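Thioesterase domain-containing protein (Pseudomonas aeruginosa, PDB 1ZKI) is a hotdog-fold thioesterase that probably hydrolyses acyl-CoA thioesters. Local coordinates at residues D29-V34 against V97-H102; V60-A65 against V110-R115. One frame throughout, in Å; residues are numbered along the deposited sequence.

Contact 1 of 2, residues D29-V34 against V97-H102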
# COMPACT_ATOMS: atom_id res chain seq x y z
N ASP A 29 8.85 -1.94 -16.81
CA ASP A 29 10.04 -2.13 -15.99
C ASP A 29 9.60 -2.13 -14.53
O ASP A 29 9.51 -1.06 -13.91
CB ASP A 29 11.03 -1.00 -16.23
CG ASP A 29 12.35 -1.20 -15.47
OD1 ASP A 29 12.53 -2.27 -14.84
OD2 ASP A 29 13.20 -0.28 -15.51
N GLY A 30 9.32 -3.32 -14.01
CA GLY A 30 8.86 -3.46 -12.62
C GLY A 30 7.39 -3.09 -12.46
O GLY A 30 6.96 -2.68 -11.39
N VAL A 31 6.63 -3.22 -13.54
CA VAL A 31 5.20 -2.90 -13.54
C VAL A 31 4.46 -3.91 -14.44
O VAL A 31 4.98 -4.33 -15.48
CB VAL A 31 4.93 -1.41 -13.95
CG1 VAL A 31 5.49 -1.11 -15.33
CG2 VAL A 31 3.44 -1.04 -13.88
N ALA A 32 3.26 -4.31 -14.02
CA ALA A 32 2.44 -5.22 -14.80
C ALA A 32 0.97 -4.86 -14.69
O ALA A 32 0.56 -4.25 -13.71
CB ALA A 32 2.67 -6.67 -14.35
N GLU A 33 0.21 -5.23 -15.71
CA GLU A 33 -1.24 -5.06 -15.69
C GLU A 33 -1.88 -6.37 -16.10
O GLU A 33 -1.46 -7.00 -17.07
CB GLU A 33 -1.71 -3.93 -16.62
CG GLU A 33 -3.25 -3.75 -16.59
CD GLU A 33 -3.76 -2.52 -17.33
OE1 GLU A 33 -2.94 -1.65 -17.70
OE2 GLU A 33 -4.99 -2.44 -17.55
N VAL A 34 -2.92 -6.75 -15.35
CA VAL A 34 -3.69 -7.97 -15.61
C VAL A 34 -5.18 -7.62 -15.57
O VAL A 34 -5.59 -6.79 -14.74
CB VAL A 34 -3.32 -9.06 -14.55
CG1 VAL A 34 -4.17 -10.30 -14.71
CG2 VAL A 34 -1.82 -9.41 -14.62
N VAL A 97 -3.10 -3.08 -11.66
CA VAL A 97 -1.75 -2.63 -12.00
C VAL A 97 -0.88 -2.76 -10.75
O VAL A 97 -1.25 -2.25 -9.68
CB VAL A 97 -1.74 -1.17 -12.51
CG1 VAL A 97 -0.30 -0.71 -12.78
CG2 VAL A 97 -2.61 -1.06 -13.76
N ALA A 98 0.25 -3.46 -10.88
CA ALA A 98 1.17 -3.65 -9.78
C ALA A 98 2.50 -3.01 -10.14
O ALA A 98 2.90 -2.99 -11.31
CB ALA A 98 1.36 -5.14 -9.47
N ARG A 99 3.18 -2.48 -9.12
CA ARG A 99 4.42 -1.75 -9.30
C ARG A 99 5.41 -2.14 -8.22
O ARG A 99 5.09 -2.03 -7.03
CB ARG A 99 4.12 -0.25 -9.22
CG ARG A 99 5.28 0.65 -9.56
CD ARG A 99 4.80 2.13 -9.59
NE ARG A 99 3.69 2.30 -10.53
CZ ARG A 99 3.82 2.53 -11.84
NH1 ARG A 99 5.02 2.66 -12.41
NH2 ARG A 99 2.73 2.65 -12.60
N VAL A 100 6.59 -2.58 -8.63
CA VAL A 100 7.68 -2.85 -7.68
C VAL A 100 8.16 -1.52 -7.08
O VAL A 100 8.56 -0.58 -7.82
CB VAL A 100 8.86 -3.56 -8.39
CG1 VAL A 100 9.99 -3.78 -7.42
CG2 VAL A 100 8.39 -4.91 -9.00
N LEU A 101 8.13 -1.43 -5.76
CA LEU A 101 8.57 -0.22 -5.04
C LEU A 101 10.03 -0.33 -4.62
O LEU A 101 10.72 0.69 -4.44
CB LEU A 101 7.74 -0.02 -3.77
CG LEU A 101 6.25 0.23 -4.01
CD1 LEU A 101 5.49 0.40 -2.71
CD2 LEU A 101 6.05 1.42 -4.91
N HIS A 102 10.49 -1.56 -4.41
CA HIS A 102 11.89 -1.81 -4.11
C HIS A 102 12.28 -3.21 -4.54
O HIS A 102 11.56 -4.18 -4.30
CB HIS A 102 12.17 -1.63 -2.62
CG HIS A 102 13.63 -1.67 -2.28
ND1 HIS A 102 14.46 -0.58 -2.44
CD2 HIS A 102 14.40 -2.66 -1.78
CE1 HIS A 102 15.68 -0.90 -2.05
NE2 HIS A 102 15.68 -2.16 -1.65
O HOH W 1 8.71 -0.25 -10.67
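V31 lies beside R99 and E33 beside V97 as non-hydrogen-bonded pairs of an antiparallel ladder, with A32 and A98 the hydrogen-bonded pair between them; the two short strands approach to 4.8 Å and run at 165° to each other. A32 and A98 exchange both backbone bonds, N to O, each 3.0 Å long. A third bond, V100 N to G30 O at 2.8 Å and nearly straight, carries the pairing one step past the strand into the turn at G30, whose positive phi (77°) suits glycine. A water lies in donating position to both G30 O and V100 O, between the two segments where the ladder ends, though it has more acceptors in reach than protons.

Four side chains share one face. V31 and V97 stand side by side and point the same way, CG2 of V31 lying 3.9 Å from CG1 of V97. That methyl is anti to the V31 backbone N, while CG1 takes the crowded position between N and the carbonyl carbon (chi1 58°). The same CG2 also sits over one face of the R99 guanidinium, toward its rim, 4.0 Å from R99 NH2; a bend at chi3 folds the arginine back over the valine. V31 has a second conformer, so these methyl contacts hold for one of the two and are less certain. On the other flank of V97, its CG2 packs against the extended aliphatic part of E33, 4.0 Å from E33 CG, and the carboxylate continues to a salt bridge with R95.

The opposite face carries the small A32 and A98. A98 meets T61 of helix 51-70, the central helix of the hotdog fold, as well as V110 and A112. Strand 23-27 flanks 31-37 on its far edge, and strand 107-116 pairs with 93-103 on the other side.

Contact 2 of 2, residues V60-A65 against V110-R115; sequences VTMGLA and VEAEVR
M62, a selenomethionine, reaches from the central helix of the hotdog fold onto V110 and A112 of the sheet that wraps it. The helix and strand segments approach to 8.7 Å between axes at 135°, and no hydrogen bond joins them: the contact is buried apolar packing.

The tight part is built by one side chain. M62 CG lies anti to its own carbonyl carbon (chi1 -70°), and the chain then runs out extended, sliding past V110 in the opposite direction. Its CG meets V110 CG1 at 3.7 Å. The terminal methyl CE lies against the strand backbone, 3.6 Å from V110 O, and also meets A112 CB at 3.9 Å, so the selenomethionine spans two inward-facing residues of the strand. A65, one helical turn on, adds a looser touch, its CB 4.4 Å from V110 CG1. F128 of strand 119-130 also packs on M62, while C66 and M58 of the same helix extend the core over V110 and A112.

The outer face of the strand is more open and polar. E111 turns away from the helix, and its OE1 forms salt bridges with K123 of its own chain and K123 of the second subunit, placing E111 at the dimer interface. Farther along, E113 and R115 pair along the strand: R115 NE gives a 2.9 Å bond to E113 OE1, which lies in the guanidinium plane although the donor stands 52° out of the carboxylate plane.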
# COMPACT_ATOMS: atom_id res chain seq x y z
N VAL A 60 -1.23 -12.41 -8.63
CA VAL A 60 -0.69 -12.72 -9.95
C VAL A 60 -0.03 -11.50 -10.60
O VAL A 60 1.07 -11.61 -11.14
CB VAL A 60 -1.74 -13.37 -10.85
CG1 VAL A 60 -1.27 -13.42 -12.31
CG2 VAL A 60 -2.08 -14.80 -10.32
N THR A 61 -0.71 -10.36 -10.55
CA THR A 61 -0.17 -9.12 -11.12
C THR A 61 1.14 -8.71 -10.42
O THR A 61 2.10 -8.32 -11.07
CB THR A 61 -1.19 -7.96 -11.03
OG1 THR A 61 -2.46 -8.41 -11.51
CG2 THR A 61 -0.72 -6.78 -11.90
N MSE A 62 1.17 -8.81 -9.09
CA MSE A 62 2.39 -8.53 -8.34
C MSE A 62 3.53 -9.47 -8.73
O MSE A 62 4.65 -9.02 -8.89
CB MSE A 62 2.12 -8.60 -6.84
CG MSE A 62 1.27 -7.47 -6.31
SE MSE A 62 0.99 -7.89 -4.37
CE MSE A 62 0.47 -6.11 -3.79
N GLY A 63 3.25 -10.76 -8.91
CA GLY A 63 4.27 -11.71 -9.35
C GLY A 63 4.87 -11.34 -10.70
O GLY A 63 6.08 -11.45 -10.91
N LEU A 64 4.00 -10.92 -11.62
CA LEU A 64 4.41 -10.52 -12.96
C LEU A 64 5.23 -9.23 -12.93
O LEU A 64 6.20 -9.08 -13.67
CB LEU A 64 3.18 -10.38 -13.86
CG LEU A 64 2.54 -11.70 -14.32
CD1 LEU A 64 1.30 -11.40 -15.18
CD2 LEU A 64 3.55 -12.56 -15.10
N ALA A 65 4.85 -8.28 -12.06
CA ALA A 65 5.65 -7.08 -11.86
C ALA A 65 7.04 -7.44 -11.35
O ALA A 65 8.03 -6.92 -11.84
CB ALA A 65 4.95 -6.11 -10.88
N VAL A 110 6.14 -4.67 -3.31
CA VAL A 110 5.28 -4.38 -4.46
C VAL A 110 3.95 -3.84 -3.96
O VAL A 110 3.46 -4.28 -2.91
CB VAL A 110 5.00 -5.66 -5.31
CG1 VAL A 110 4.30 -5.31 -6.63
CG2 VAL A 110 6.28 -6.42 -5.60
N GLU A 111 3.38 -2.86 -4.68
CA GLU A 111 2.03 -2.39 -4.39
C GLU A 111 1.16 -2.67 -5.59
O GLU A 111 1.68 -2.90 -6.69
CB GLU A 111 2.00 -0.90 -4.04
CG GLU A 111 2.34 0.02 -5.20
CD GLU A 111 2.06 1.52 -4.91
OE1 GLU A 111 1.40 1.83 -3.90
OE2 GLU A 111 2.52 2.37 -5.70
N ALA A 112 -0.16 -2.68 -5.40
CA ALA A 112 -1.07 -2.90 -6.53
C ALA A 112 -2.41 -2.25 -6.26
O ALA A 112 -2.78 -2.06 -5.10
CB ALA A 112 -1.23 -4.40 -6.83
N GLU A 113 -3.10 -1.87 -7.32
CA GLU A 113 -4.46 -1.37 -7.20
C GLU A 113 -5.32 -2.08 -8.23
O GLU A 113 -4.84 -2.45 -9.31
CB GLU A 113 -4.53 0.16 -7.39
CG GLU A 113 -4.07 0.63 -8.74
CD GLU A 113 -4.40 2.11 -8.99
OE1 GLU A 113 -4.35 2.52 -10.17
OE2 GLU A 113 -4.74 2.83 -8.03
N VAL A 114 -6.57 -2.31 -7.87
CA VAL A 114 -7.56 -2.87 -8.78
C VAL A 114 -8.59 -1.79 -9.02
O VAL A 114 -9.06 -1.15 -8.07
CB VAL A 114 -8.25 -4.11 -8.17
CG1 VAL A 114 -9.31 -4.68 -9.14
CG2 VAL A 114 -7.19 -5.17 -7.80
N ARG A 115 -8.92 -1.58 -10.29
CA ARG A 115 -9.87 -0.54 -10.67
C ARG A 115 -10.87 -1.05 -11.68
O ARG A 115 -10.62 -2.02 -12.41
CB ARG A 115 -9.15 0.67 -11.28
CG ARG A 115 -8.31 1.46 -10.29
CD ARG A 115 -7.78 2.76 -10.93
NE ARG A 115 -7.10 3.52 -9.90
CZ ARG A 115 -7.70 4.40 -9.11
NH1 ARG A 115 -8.99 4.67 -9.26
NH2 ARG A 115 -7.00 5.02 -8.17

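Overall arrangement
From the N terminus the chain passes through 29-34, then enters helix 51-70 and its segment 60-65, before reaching 97-102 and finally 110-115. The segments therefore alternate, and the two contacts cross along the sequence. Contact 1 closes a loop of 62 residues that contains the whole helix; contact 2 closes one of 44 that contains strand 76-85 and all of strand 93-103. Their centres lie 6 Å apart. Strands 93-103 and 107-116 are sheet neighbours, joined by probable bonds from R99 N to E111 O and V97 N to E113 O, while T61 packs against A32 and V34. Sheet pairing and helix-on-sheet packing thus meet in one core.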